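Local coordinates for protein sulfotransferase (PDB 2ZQ5) that probably transfers sulfuryl groups to an acceptor substrate from the donor PAPS, as other members of the P-loop-related sulfotransferase family do, at residues 174-177 and 178-181; 194-197 and 198-201; 255-258 and 259-262; 301-304 and 305-308; 328-331 and 332-335. All coordinates share one frame; numbering follows the deposited sequence.

Contact 1 (174-177 and 178-181); sequences CWQL and LRQS
R179 folds back along Q176, and the two side chains run side by side in the same direction. The first torsion of R179 (chi1 63°) tucks CG in over its own backbone; from there the extended chain carries the guanidinium back over the preceding turn. NE donates to Q176 O at 2.8 Å, with the carbonyl oxygen lying in the guanidinium plane, while Q176 OE1 sits over the centre of one guanidinium face, 3.2 Å from R179 CZ. That OE1 makes no hydrogen bond to the arginine; its contact is with the flat face, amide and guanidinium planes being 66° apart, and it may offset part of the positive charge. The amide nitrogen NE2 of Q176 turns to E172 and E126, which hold the amide in place. A water donates to Q176 O and accepts from Q180 NE2, the latter 3.0 Å from the water O, so the carbonyl oxygen serves both R179 and the solvent molecule. Q180 OE1 is bound by R211 of helix 206-219.

The tight part is the backbone turn beneath. C174 O receives L177 N as well as L178 N, the latter at 2.9 Å and nearly straight, and the L178 side chain lies over this turn, CD1 4.3 Å from C174 CB. The W175 side is looser and partly exposed: CZ3 comes no nearer than 4.3 Å to R179 CD. After R179 N bonds W175 O, the next bond, Q180 N to L177 O at 3.0 Å, spans three residues instead of four, a short helical turn passing into a 3-10 segment.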
loop_
_atom_site.group_PDB
_atom_site.type_symbol
_atom_site.label_atom_id
_atom_site.label_comp_id
_atom_site.label_asym_id
_atom_site.label_seq_id
_atom_site.Cartn_x
_atom_site.Cartn_y
_atom_site.Cartn_z
ATOM N N CYS A 174 -0.612 -2.669 1.763
ATOM C CA CYS A 174 -0.805 -2.110 3.097
ATOM C C CYS A 174 -1.283 -0.666 3.171
ATOM O O CYS A 174 -1.807 -0.256 4.206
ATOM C CB CYS A 174 0.483 -2.261 3.910
ATOM S SG CYS A 174 1.067 -3.974 4.067
ATOM N N TRP A 175 -1.117 0.111 2.102
ATOM C CA TRP A 175 -1.580 1.495 2.161
ATOM C C TRP A 175 -3.080 1.533 2.422
ATOM O O TRP A 175 -3.592 2.516 2.953
ATOM C CB TRP A 175 -1.244 2.278 0.877
ATOM C CG TRP A 175 -1.935 1.799 -0.359
ATOM C CD1 TRP A 175 -1.445 0.923 -1.285
ATOM C CD2 TRP A 175 -3.250 2.159 -0.800
ATOM N NE1 TRP A 175 -2.374 0.713 -2.277
ATOM C CE2 TRP A 175 -3.490 1.458 -2.004
ATOM C CE3 TRP A 175 -4.248 3.002 -0.294
ATOM C CZ2 TRP A 175 -4.692 1.578 -2.711
ATOM C CZ3 TRP A 175 -5.444 3.119 -1.000
ATOM C CH2 TRP A 175 -5.652 2.409 -2.196
ATOM N N GLN A 176 -3.782 0.458 2.065
ATOM C CA GLN A 176 -5.223 0.402 2.292
ATOM C C GLN A 176 -5.528 0.422 3.786
ATOM O O GLN A 176 -6.625 0.797 4.195
ATOM C CB GLN A 176 -5.822 -0.842 1.637
ATOM C CG GLN A 176 -6.008 -0.693 0.136
ATOM C CD GLN A 176 -7.339 -0.059 -0.235
ATOM O OE1 GLN A 176 -7.793 0.893 0.402
ATOM N NE2 GLN A 176 -7.968 -0.585 -1.278
ATOM N N LEU A 177 -4.556 0.009 4.593
ATOM C CA LEU A 177 -4.718 0.033 6.042
ATOM C C LEU A 177 -4.085 1.295 6.617
ATOM O O LEU A 177 -4.690 1.970 7.445
ATOM C CB LEU A 177 -4.073 -1.193 6.698
ATOM C CG LEU A 177 -4.697 -2.559 6.412
ATOM C CD1 LEU A 177 -3.868 -3.630 7.088
ATOM C CD2 LEU A 177 -6.139 -2.601 6.919
ATOM N N LEU A 178 -2.873 1.615 6.164
ATOM C CA LEU A 178 -2.154 2.787 6.657
ATOM C C LEU A 178 -2.871 4.107 6.374
ATOM O O LEU A 178 -2.663 5.098 7.084
ATOM C CB LEU A 178 -0.737 2.810 6.070
ATOM C CG LEU A 178 0.155 1.635 6.488
ATOM C CD1 LEU A 178 1.366 1.568 5.582
ATOM C CD2 LEU A 178 0.572 1.777 7.946
ATOM N N ARG A 179 -3.718 4.127 5.348
ATOM C CA ARG A 179 -4.458 5.342 5.023
ATOM C C ARG A 179 -5.342 5.742 6.203
ATOM O O ARG A 179 -5.709 6.906 6.340
ATOM C CB ARG A 179 -5.327 5.138 3.775
ATOM C CG ARG A 179 -6.408 4.085 3.953
ATOM C CD ARG A 179 -7.326 3.939 2.745
ATOM N NE ARG A 179 -8.213 2.795 2.943
ATOM C CZ ARG A 179 -9.434 2.674 2.432
ATOM N NH1 ARG A 179 -9.952 3.634 1.675
ATOM N NH2 ARG A 179 -10.140 1.579 2.685
ATOM N N GLN A 180 -5.684 4.779 7.055
ATOM C CA GLN A 180 -6.522 5.074 8.217
ATOM C C GLN A 180 -5.843 6.099 9.126
ATOM O O GLN A 180 -6.517 6.860 9.827
ATOM C CB GLN A 180 -6.812 3.795 9.014
ATOM C CG GLN A 180 -7.743 2.817 8.316
ATOM C CD GLN A 180 -8.176 1.677 9.222
ATOM O OE1 GLN A 180 -8.045 1.756 10.446
ATOM N NE2 GLN A 180 -8.708 0.617 8.627
ATOM N N SER A 181 -4.510 6.111 9.098
ATOM C CA SER A 181 -3.696 7.029 9.900
ATOM C C SER A 181 -3.218 8.218 9.067
ATOM O O SER A 181 -2.499 9.088 9.569
ATOM C CB SER A 181 -2.460 6.305 10.438
ATOM O OG SER A 181 -2.805 5.149 11.177
HETATM O O HOH W 1 -8.722 0.037 5.720
#

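Contact 2 (194-197 and 198-201); sequences PSYA and DWLS
Y196 meets both W199 and L200, three and four residues further along the helix. Its CE1 lies 4.0 Å from W199 CE3, and on the other side of the ring CE2 lies 3.8 Å from L200 CD2. The tyrosine ring and the six-membered ring of the indole are 5.9 Å apart between centroids with planes inclined at 32°, an oblique aromatic pair. Both aromatic side chains have CG anti to the backbone N (chi1 174° for Y196, 176° for W199), which sends them off the helix on neighbouring paths.

Beneath them the helical bonds fix the spacing: L200 N reaches Y196 O at 2.8 Å, almost in line with the carbonyl, and W199 N reaches S195 O at 3.1 Å. On the exposed flank a water links S195 O to D198 OD2, donating to both, while the same carboxylate oxygen forms a salt bridge with R202. S201 OG turns back to donate to D198 O at 2.7 Å.

A second shell holds the polar ends. Y196 OH is bonded to L182 O and S184 N in the preceding loop, W199 NE1 to E38, and S195 OG to E50. Y196 packs on L43 and W199 on A39 and V42, all of helix 36-50, while L200 leans on H183 and W205. Helix 194-201 thus packs on helix 36-50 and on the loops at H183 and W205, while S195, D198 and S201 are exposed.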
loop_
_atom_site.group_PDB
_atom_site.type_symbol
_atom_site.label_atom_id
_atom_site.label_comp_id
_atom_site.label_asym_id
_atom_site.label_seq_id
_atom_site.Cartn_x
_atom_site.Cartn_y
_atom_site.Cartn_z
ATOM N N PRO A 194 4.617 18.083 -2.219
ATOM C CA PRO A 194 5.934 18.090 -1.585
ATOM C C PRO A 194 5.942 18.452 -0.102
ATOM O O PRO A 194 6.765 17.941 0.652
ATOM C CB PRO A 194 6.728 19.077 -2.446
ATOM C CG PRO A 194 5.680 19.997 -2.977
ATOM C CD PRO A 194 4.570 19.042 -3.337
ATOM N N SER A 195 5.025 19.316 0.326
ATOM C CA SER A 195 4.985 19.705 1.729
ATOM C C SER A 195 4.597 18.510 2.589
ATOM O O SER A 195 5.102 18.341 3.698
ATOM C CB SER A 195 4.000 20.857 1.941
ATOM O OG SER A 195 4.420 22.007 1.223
ATOM N N TYR A 196 3.701 17.675 2.077
ATOM C CA TYR A 196 3.301 16.495 2.831
ATOM C C TYR A 196 4.412 15.448 2.772
ATOM O O TYR A 196 4.722 14.811 3.778
ATOM C CB TYR A 196 1.997 15.906 2.283
ATOM C CG TYR A 196 1.617 14.590 2.929
ATOM C CD1 TYR A 196 0.988 14.547 4.179
ATOM C CD2 TYR A 196 1.933 13.380 2.306
ATOM C CE1 TYR A 196 0.682 13.320 4.792
ATOM C CE2 TYR A 196 1.638 12.164 2.905
ATOM C CZ TYR A 196 1.015 12.138 4.143
ATOM O OH TYR A 196 0.739 10.913 4.712
ATOM N N ALA A 197 5.012 15.271 1.597
ATOM C CA ALA A 197 6.094 14.304 1.449
ATOM C C ALA A 197 7.227 14.633 2.427
ATOM O O ALA A 197 7.783 13.741 3.070
ATOM C CB ALA A 197 6.617 14.312 0.009
ATOM N N ASP A 198 7.552 15.919 2.531
ATOM C CA ASP A 198 8.607 16.402 3.419
ATOM C C ASP A 198 8.244 16.140 4.875
ATOM O O ASP A 198 9.065 15.657 5.657
ATOM C CB ASP A 198 8.810 17.905 3.206
ATOM C CG ASP A 198 9.804 18.508 4.184
ATOM O OD1 ASP A 198 11.001 18.174 4.096
ATOM O OD2 ASP A 198 9.381 19.314 5.042
ATOM N N TRP A 199 7.009 16.471 5.236
ATOM C CA TRP A 199 6.527 16.263 6.592
ATOM C C TRP A 199 6.599 14.775 6.937
ATOM O O TRP A 199 7.109 14.387 7.988
ATOM C CB TRP A 199 5.079 16.756 6.706
ATOM C CG TRP A 199 4.448 16.512 8.049
ATOM C CD1 TRP A 199 4.566 17.289 9.166
ATOM C CD2 TRP A 199 3.629 15.396 8.421
ATOM N NE1 TRP A 199 3.869 16.725 10.211
ATOM C CE2 TRP A 199 3.286 15.563 9.780
ATOM C CE3 TRP A 199 3.152 14.270 7.735
ATOM C CZ2 TRP A 199 2.487 14.642 10.469
ATOM C CZ3 TRP A 199 2.357 13.354 8.421
ATOM C CH2 TRP A 199 2.035 13.548 9.776
ATOM N N LEU A 200 6.090 13.940 6.039
ATOM C CA LEU A 200 6.085 12.503 6.270
ATOM C C LEU A 200 7.488 11.934 6.474
ATOM O O LEU A 200 7.682 11.034 7.297
ATOM C CB LEU A 200 5.386 11.792 5.106
ATOM C CG LEU A 200 5.130 10.291 5.265
ATOM C CD1 LEU A 200 4.296 10.034 6.522
ATOM C CD2 LEU A 200 4.411 9.769 4.025
ATOM N N SER A 201 8.467 12.468 5.745
ATOM C CA SER A 201 9.843 11.983 5.862
ATOM C C SER A 201 10.432 12.230 7.253
ATOM O O SER A 201 11.431 11.618 7.621
ATOM C CB SER A 201 10.736 12.637 4.805
ATOM O OG SER A 201 11.088 13.954 5.175
HETATM O O HOH W 2 6.471 20.289 5.186
#

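Contact 3 (255-258 and 259-262); sequences HRPV and ETIM
R256 lies obliquely across T260 and I261 in the turn between strand 250-255 and helix 262-272, part of the alpha/beta sulfotransferase fold; this strand-turn-helix is consistent in position and sequence with the element that carries the 3'-phosphate-binding motif for PAPS in sulfotransferases. With its chain fully extended, the arginine passes its CD 3.5 Å from I261 CG2, and that methyl group sits over one face of the guanidinium. The far end is held by R256 NH1, which donates to R101 O in another loop. T260 OG1 comes to the guanidinium at a slant and connects to it through a water, which accepts from R256 NE at 2.9 Å and donates to T260 OG1.

V258 and M262 are arranged differently: they lie side by side and point the same way, with V258 CG1 3.9 Å from M262 CE. Two bends in the methionine chain, at chi2 and chi3, bring its methyl group back to the valine, and the pair packs against helix 282-304 and F381. E259 folds back over P257, its OE1 3.7 Å from P257 CB, and leans on helix 374-380.

The backbone is wound by shared carbonyls. V258 O accepts I261 N at 3.0 Å, from well above the carbonyl plane, and M262 N at 2.9 Å, leading into the helix from its N-cap residue I261. P257 O also takes two donors, but both from T260: N from above its plane, and OG1 within the plane at 2.6 Å.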
loop_
_atom_site.group_PDB
_atom_site.type_symbol
_atom_site.label_atom_id
_atom_site.label_comp_id
_atom_site.label_asym_id
_atom_site.label_seq_id
_atom_site.Cartn_x
_atom_site.Cartn_y
_atom_site.Cartn_z
ATOM N N HIS A 255 14.353 -5.935 -6.624
ATOM C CA HIS A 255 15.294 -5.013 -7.242
ATOM C C HIS A 255 15.237 -5.048 -8.759
ATOM O O HIS A 255 15.035 -6.100 -9.364
ATOM C CB HIS A 255 16.722 -5.357 -6.816
ATOM C CG HIS A 255 16.974 -5.196 -5.351
ATOM N ND1 HIS A 255 17.275 -3.980 -4.778
ATOM C CD2 HIS A 255 16.964 -6.098 -4.341
ATOM C CE1 HIS A 255 17.442 -4.139 -3.477
ATOM N NE2 HIS A 255 17.259 -5.414 -3.186
ATOM N N ARG A 256 15.427 -3.881 -9.363
ATOM C CA ARG A 256 15.452 -3.740 -10.812
ATOM C C ARG A 256 16.067 -2.373 -11.075
ATOM O O ARG A 256 15.677 -1.390 -10.451
ATOM C CB ARG A 256 14.039 -3.808 -11.389
ATOM C CG ARG A 256 14.013 -3.973 -12.898
ATOM C CD ARG A 256 12.596 -4.044 -13.407
ATOM N NE ARG A 256 12.549 -4.341 -14.834
ATOM C CZ ARG A 256 11.427 -4.452 -15.537
ATOM N NH1 ARG A 256 10.249 -4.288 -14.949
ATOM N NH2 ARG A 256 11.480 -4.741 -16.832
ATOM N N PRO A 257 17.056 -2.292 -11.981
ATOM C CA PRO A 257 17.688 -1.003 -12.274
ATOM C C PRO A 257 16.615 0.044 -12.542
ATOM O O PRO A 257 15.862 -0.061 -13.505
ATOM C CB PRO A 257 18.543 -1.313 -13.496
ATOM C CG PRO A 257 18.951 -2.737 -13.247
ATOM C CD PRO A 257 17.651 -3.366 -12.797
ATOM N N VAL A 258 16.564 1.060 -11.690
ATOM C CA VAL A 258 15.538 2.086 -11.798
ATOM C C VAL A 258 15.476 2.833 -13.125
ATOM O O VAL A 258 14.393 3.229 -13.556
ATOM C CB VAL A 258 15.651 3.078 -10.610
ATOM C CG1 VAL A 258 14.557 4.139 -10.689
ATOM C CG2 VAL A 258 15.531 2.307 -9.292
ATOM N N GLU A 259 16.612 3.014 -13.791
ATOM C CA GLU A 259 16.586 3.717 -15.068
ATOM C C GLU A 259 15.771 2.955 -16.115
ATOM O O GLU A 259 15.355 3.533 -17.119
ATOM C CB GLU A 259 18.011 3.969 -15.593
ATOM C CG GLU A 259 18.772 2.716 -16.006
ATOM C CD GLU A 259 19.578 2.110 -14.872
ATOM O OE1 GLU A 259 19.198 2.290 -13.697
ATOM O OE2 GLU A 259 20.591 1.439 -15.159
ATOM N N THR A 260 15.529 1.666 -15.880
ATOM C CA THR A 260 14.758 0.864 -16.828
ATOM C C THR A 260 13.259 0.864 -16.543
ATOM O O THR A 260 12.483 0.315 -17.323
ATOM C CB THR A 260 15.236 -0.611 -16.870
ATOM O OG1 THR A 260 14.940 -1.256 -15.626
ATOM C CG2 THR A 260 16.729 -0.678 -17.132
ATOM N N ILE A 261 12.848 1.478 -15.435
ATOM C CA ILE A 261 11.428 1.522 -15.088
ATOM C C ILE A 261 10.878 2.906 -14.736
ATOM O O ILE A 261 9.663 3.078 -14.642
ATOM C CB ILE A 261 11.097 0.569 -13.903
ATOM C CG1 ILE A 261 11.980 0.899 -12.693
ATOM C CG2 ILE A 261 11.279 -0.882 -14.329
ATOM C CD1 ILE A 261 11.577 0.159 -11.428
ATOM N N MET A 262 11.755 3.890 -14.548
ATOM C CA MET A 262 11.308 5.235 -14.183
ATOM C C MET A 262 10.263 5.807 -15.143
ATOM O O MET A 262 9.257 6.369 -14.705
ATOM C CB MET A 262 12.504 6.188 -14.076
ATOM C CG MET A 262 12.147 7.619 -13.643
ATOM S SD MET A 262 11.160 7.777 -12.113
ATOM C CE MET A 262 12.368 7.380 -10.874
HETATM O O HOH W 3 14.962 -3.884 -16.368
#

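Contact 4 (301-304 and 305-308); sequences NAAR and AKYD
K306 curls back over A303 at the C-terminal end of helix 282-304, where a type I beta turn from R304 to Y307 leads the chain out of the helix towards strand 312-316 of the parallel sheet. Its CB stands 4.1 Å from A303 O, on the fringe of the contact. CG, turned in over the backbone by a chi1 of 81°, comes closer, 3.4 Å from the same oxygen, and also lies over the centre of the Y307 ring on one face, a CH-pi type of approach between neighbours in sequence. The chain then bends at both chi3 and chi4, so that the ammonium group returns to the helix end instead of running out into solvent. There NZ donates to A303 O at 3.2 Å, in the carbonyl plane and on a lone pair, and passes 4.0 Å from A303 CB. It also forms a salt bridge with D240 of helix 239-245, and the same aspartate oxygen accepts a hydrogen bond from Y307 OH; lysine and tyrosine thus converge on one carboxylate.

Carbonyls at a helix C-terminus lack the amides of a next turn, and here the lysine supplies some of the missing donors. A303 O has a weak bond from K306 N besides the one from NZ, and Y307 CD2 lies 3.2 Å from it. R304, with its chain extended, leads away from the lysine to a salt bridge with D314 on strand 312-316. The turn is closed by Y307 N, 3.1 Å from R304 O, and a water accepts from K306 NZ while donating to A302 O at 2.6 Å.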
loop_
_atom_site.group_PDB
_atom_site.type_symbol
_atom_site.label_atom_id
_atom_site.label_comp_id
_atom_site.label_asym_id
_atom_site.label_seq_id
_atom_site.Cartn_x
_atom_site.Cartn_y
_atom_site.Cartn_z
ATOM N N ASN A 301 17.921 1.164 2.873
ATOM C CA ASN A 301 19.305 0.723 3.042
ATOM C C ASN A 301 19.882 1.190 4.374
ATOM O O ASN A 301 20.515 0.417 5.091
ATOM C CB ASN A 301 20.203 1.256 1.922
ATOM C CG ASN A 301 20.005 0.531 0.614
ATOM O OD1 ASN A 301 19.498 -0.590 0.582
ATOM N ND2 ASN A 301 20.429 1.156 -0.477
ATOM N N ALA A 302 19.669 2.460 4.700
ATOM C CA ALA A 302 20.199 3.023 5.936
ATOM C C ALA A 302 19.667 2.325 7.179
ATOM O O ALA A 302 20.424 2.027 8.103
ATOM C CB ALA A 302 19.890 4.522 6.004
ATOM N N ALA A 303 18.367 2.053 7.196
ATOM C CA ALA A 303 17.735 1.413 8.340
ATOM C C ALA A 303 18.008 -0.082 8.457
ATOM O O ALA A 303 18.147 -0.613 9.554
ATOM C CB ALA A 303 16.231 1.658 8.299
ATOM N N ARG A 304 18.082 -0.757 7.319
ATOM C CA ARG A 304 18.313 -2.196 7.287
ATOM C C ARG A 304 19.620 -2.632 7.950
ATOM O O ARG A 304 19.699 -3.715 8.531
ATOM C CB ARG A 304 18.272 -2.659 5.831
ATOM C CG ARG A 304 18.595 -4.117 5.582
ATOM C CD ARG A 304 18.496 -4.391 4.092
ATOM N NE ARG A 304 18.899 -5.746 3.741
ATOM C CZ ARG A 304 18.793 -6.253 2.520
ATOM N NH1 ARG A 304 18.295 -5.513 1.535
ATOM N NH2 ARG A 304 19.179 -7.498 2.283
ATOM N N ALA A 305 20.638 -1.782 7.875
ATOM C CA ALA A 305 21.944 -2.103 8.444
ATOM C C ALA A 305 21.956 -2.485 9.928
ATOM O O ALA A 305 22.762 -3.317 10.346
ATOM C CB ALA A 305 22.905 -0.939 8.203
ATOM N N LYS A 306 21.068 -1.895 10.723
ATOM C CA LYS A 306 21.045 -2.176 12.158
ATOM C C LYS A 306 20.349 -3.471 12.556
ATOM O O LYS A 306 20.364 -3.845 13.728
ATOM C CB LYS A 306 20.378 -1.025 12.915
ATOM C CG LYS A 306 18.862 -1.074 12.880
ATOM C CD LYS A 306 18.237 -0.016 13.774
ATOM C CE LYS A 306 18.504 1.375 13.241
ATOM N NZ LYS A 306 17.956 1.517 11.869
ATOM N N TYR A 307 19.740 -4.156 11.595
ATOM C CA TYR A 307 19.023 -5.387 11.903
ATOM C C TYR A 307 19.745 -6.643 11.442
ATOM O O TYR A 307 20.707 -6.580 10.682
ATOM C CB TYR A 307 17.619 -5.327 11.294
ATOM C CG TYR A 307 16.820 -4.158 11.820
ATOM C CD1 TYR A 307 16.363 -4.142 13.136
ATOM C CD2 TYR A 307 16.586 -3.032 11.029
ATOM C CE1 TYR A 307 15.700 -3.038 13.657
ATOM C CE2 TYR A 307 15.923 -1.918 11.541
ATOM C CZ TYR A 307 15.486 -1.926 12.858
ATOM O OH TYR A 307 14.872 -0.817 13.393
ATOM N N ASP A 308 19.267 -7.786 11.921
ATOM C CA ASP A 308 19.841 -9.085 11.583
ATOM C C ASP A 308 19.579 -9.392 10.113
ATOM O O ASP A 308 18.425 -9.490 9.695
ATOM C CB ASP A 308 19.194 -10.161 12.454
ATOM C CG ASP A 308 19.855 -11.513 12.308
ATOM O OD1 ASP A 308 20.615 -11.723 11.339
ATOM O OD2 ASP A 308 19.593 -12.372 13.174
HETATM O O HOH W 4 20.706 0.979 10.429
#

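Contact 5 (328-331 and 332-335); sequences VADI and YRHF
D330 and R333 both carry CG on the side of CB remote from the backbone N (chi1 -160° for the aspartate), and a bend at chi3 of the arginine (61°) turns its guanidinium back alongside the carboxylate. The result is a side-on salt bridge in which two nitrogens grip one oxygen: R333 NE lies 2.8 Å from D330 OD1 and NH2 3.1 Å from it. OD1 is in the guanidinium plane, but both nitrogens come to it from the same face of the carboxylate, whose plane is turned 53° from the guanidinium; the bridge is therefore not the coplanar bidentate kind. NH2 has a further, weak bond to OD2. That second oxygen is also hydrogen-bonded to Y313 OH on strand 312-316, which ties the charged pair to the sheet and limits rotation of the carboxylate.

Two apolar pairs spaced four residues apart make up the inner flank. V328 and Y332 run side by side, V328 CG1 3.5 Å from Y332 CE1, and V328 O lies near the plane of the tyrosine ring at its edge, 3.2 Å from Y332 CD1. I331 CG2 likewise touches F335 CE2 at 3.7 Å. These four residues are buried: V328 and Y332 meet L111 and M347, I331 meets L107, and F335 packs on Y313. Y332 OH is bonded to D114.

Regular i to i+4 bonds, such as H334 N to D330 O at 2.9 Å, complete an amphipathic helix laid against the edge strand of a parallel alpha/beta sheet, with ion pair and apolar pairs on separate flanks.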
loop_
_atom_site.group_PDB
_atom_site.type_symbol
_atom_site.label_atom_id
_atom_site.label_comp_id
_atom_site.label_asym_id
_atom_site.label_seq_id
_atom_site.Cartn_x
_atom_site.Cartn_y
_atom_site.Cartn_z
ATOM N N VAL A 328 10.960 -18.423 -5.090
ATOM C CA VAL A 328 10.170 -18.587 -3.875
ATOM C C VAL A 328 10.764 -19.693 -3.009
ATOM O O VAL A 328 10.818 -19.574 -1.786
ATOM C CB VAL A 328 8.707 -18.945 -4.204
ATOM C CG1 VAL A 328 7.947 -19.274 -2.923
ATOM C CG2 VAL A 328 8.043 -17.786 -4.927
ATOM N N ALA A 329 11.211 -20.768 -3.649
ATOM C CA ALA A 329 11.804 -21.881 -2.922
ATOM C C ALA A 329 13.045 -21.417 -2.172
ATOM O O ALA A 329 13.300 -21.860 -1.054
ATOM C CB ALA A 329 12.163 -23.010 -3.883
ATOM N N ASP A 330 13.813 -20.519 -2.784
ATOM C CA ASP A 330 15.023 -20.020 -2.147
ATOM C C ASP A 330 14.684 -19.066 -1.003
ATOM O O ASP A 330 15.416 -18.984 -0.020
ATOM C CB ASP A 330 15.924 -19.321 -3.167
ATOM C CG ASP A 330 17.363 -19.225 -2.697
ATOM O OD1 ASP A 330 17.970 -20.284 -2.437
ATOM O OD2 ASP A 330 17.889 -18.098 -2.583
ATOM N N ILE A 331 13.577 -18.343 -1.138
ATOM C CA ILE A 331 13.145 -17.426 -0.090
ATOM C C ILE A 331 12.771 -18.249 1.141
ATOM O O ILE A 331 13.164 -17.923 2.262
ATOM C CB ILE A 331 11.932 -16.586 -0.549
ATOM C CG1 ILE A 331 12.384 -15.576 -1.607
ATOM C CG2 ILE A 331 11.300 -15.868 0.642
ATOM C CD1 ILE A 331 11.252 -14.811 -2.254
ATOM N N TYR A 332 12.013 -19.322 0.928
ATOM C CA TYR A 332 11.620 -20.195 2.030
ATOM C C TYR A 332 12.862 -20.806 2.676
ATOM O O TYR A 332 12.972 -20.863 3.900
ATOM C CB TYR A 332 10.704 -21.316 1.535
ATOM C CG TYR A 332 9.233 -20.955 1.477
ATOM C CD1 TYR A 332 8.771 -19.940 0.640
ATOM C CD2 TYR A 332 8.300 -21.650 2.247
ATOM C CE1 TYR A 332 7.412 -19.632 0.566
ATOM C CE2 TYR A 332 6.943 -21.350 2.181
ATOM C CZ TYR A 332 6.505 -20.341 1.338
ATOM O OH TYR A 332 5.161 -20.056 1.252
ATOM N N ARG A 333 13.796 -21.257 1.844
ATOM C CA ARG A 333 15.030 -21.857 2.337
ATOM C C ARG A 333 15.788 -20.868 3.213
ATOM O O ARG A 333 16.198 -21.192 4.327
ATOM C CB ARG A 333 15.923 -22.276 1.167
ATOM C CG ARG A 333 17.257 -22.882 1.593
ATOM C CD ARG A 333 18.253 -22.907 0.440
ATOM N NE ARG A 333 18.548 -21.560 -0.047
ATOM C CZ ARG A 333 19.135 -20.612 0.679
ATOM N NH1 ARG A 333 19.498 -20.857 1.930
ATOM N NH2 ARG A 333 19.349 -19.412 0.155
ATOM N N HIS A 334 15.969 -19.655 2.698
ATOM C CA HIS A 334 16.682 -18.608 3.417
ATOM C C HIS A 334 16.092 -18.344 4.802
ATOM O O HIS A 334 16.827 -18.215 5.782
ATOM C CB HIS A 334 16.662 -17.311 2.605
ATOM C CG HIS A 334 17.421 -16.188 3.239
ATOM N ND1 HIS A 334 18.796 -16.190 3.353
ATOM C CD2 HIS A 334 16.999 -15.032 3.802
ATOM C CE1 HIS A 334 19.185 -15.082 3.956
ATOM N NE2 HIS A 334 18.115 -14.362 4.241
ATOM N N PHE A 335 14.767 -18.263 4.881
ATOM C CA PHE A 335 14.101 -17.994 6.148
ATOM C C PHE A 335 13.823 -19.243 6.982
ATOM O O PHE A 335 13.207 -19.160 8.046
ATOM C CB PHE A 335 12.789 -17.237 5.903
ATOM C CG PHE A 335 12.977 -15.851 5.339
ATOM C CD1 PHE A 335 13.910 -14.975 5.889
ATOM C CD2 PHE A 335 12.184 -15.405 4.290
ATOM C CE1 PHE A 335 14.044 -13.672 5.398
ATOM C CE2 PHE A 335 12.309 -14.103 3.791
ATOM C CZ PHE A 335 13.240 -13.238 4.349
#

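Overall arrangement
Along the chain the five contacts come in series, from contact 1 to contact 5, all within the sulfotransferase-family part of the chain. Contact 1, its centre about 7 Å from that of the chain, and contact 2 belong to successive helices and lie about 17 Å apart between centres. Contacts 3, 4 and 5 are tied to the last two strands in chain order, 250-255 and 312-316, of the five-stranded parallel sheet: contact 3 follows the first of these, contact 4 leads into the second, and contact 5 packs on that second strand. Contacts 3 and 4 approach to about 5 Å between nearest atoms, whereas contacts 2 and 5 stand about 36 Å apart between centres. The set thus samples the sheet's flanking connections and the helical layer beside it, consistent with a P-loop-like alpha/beta core.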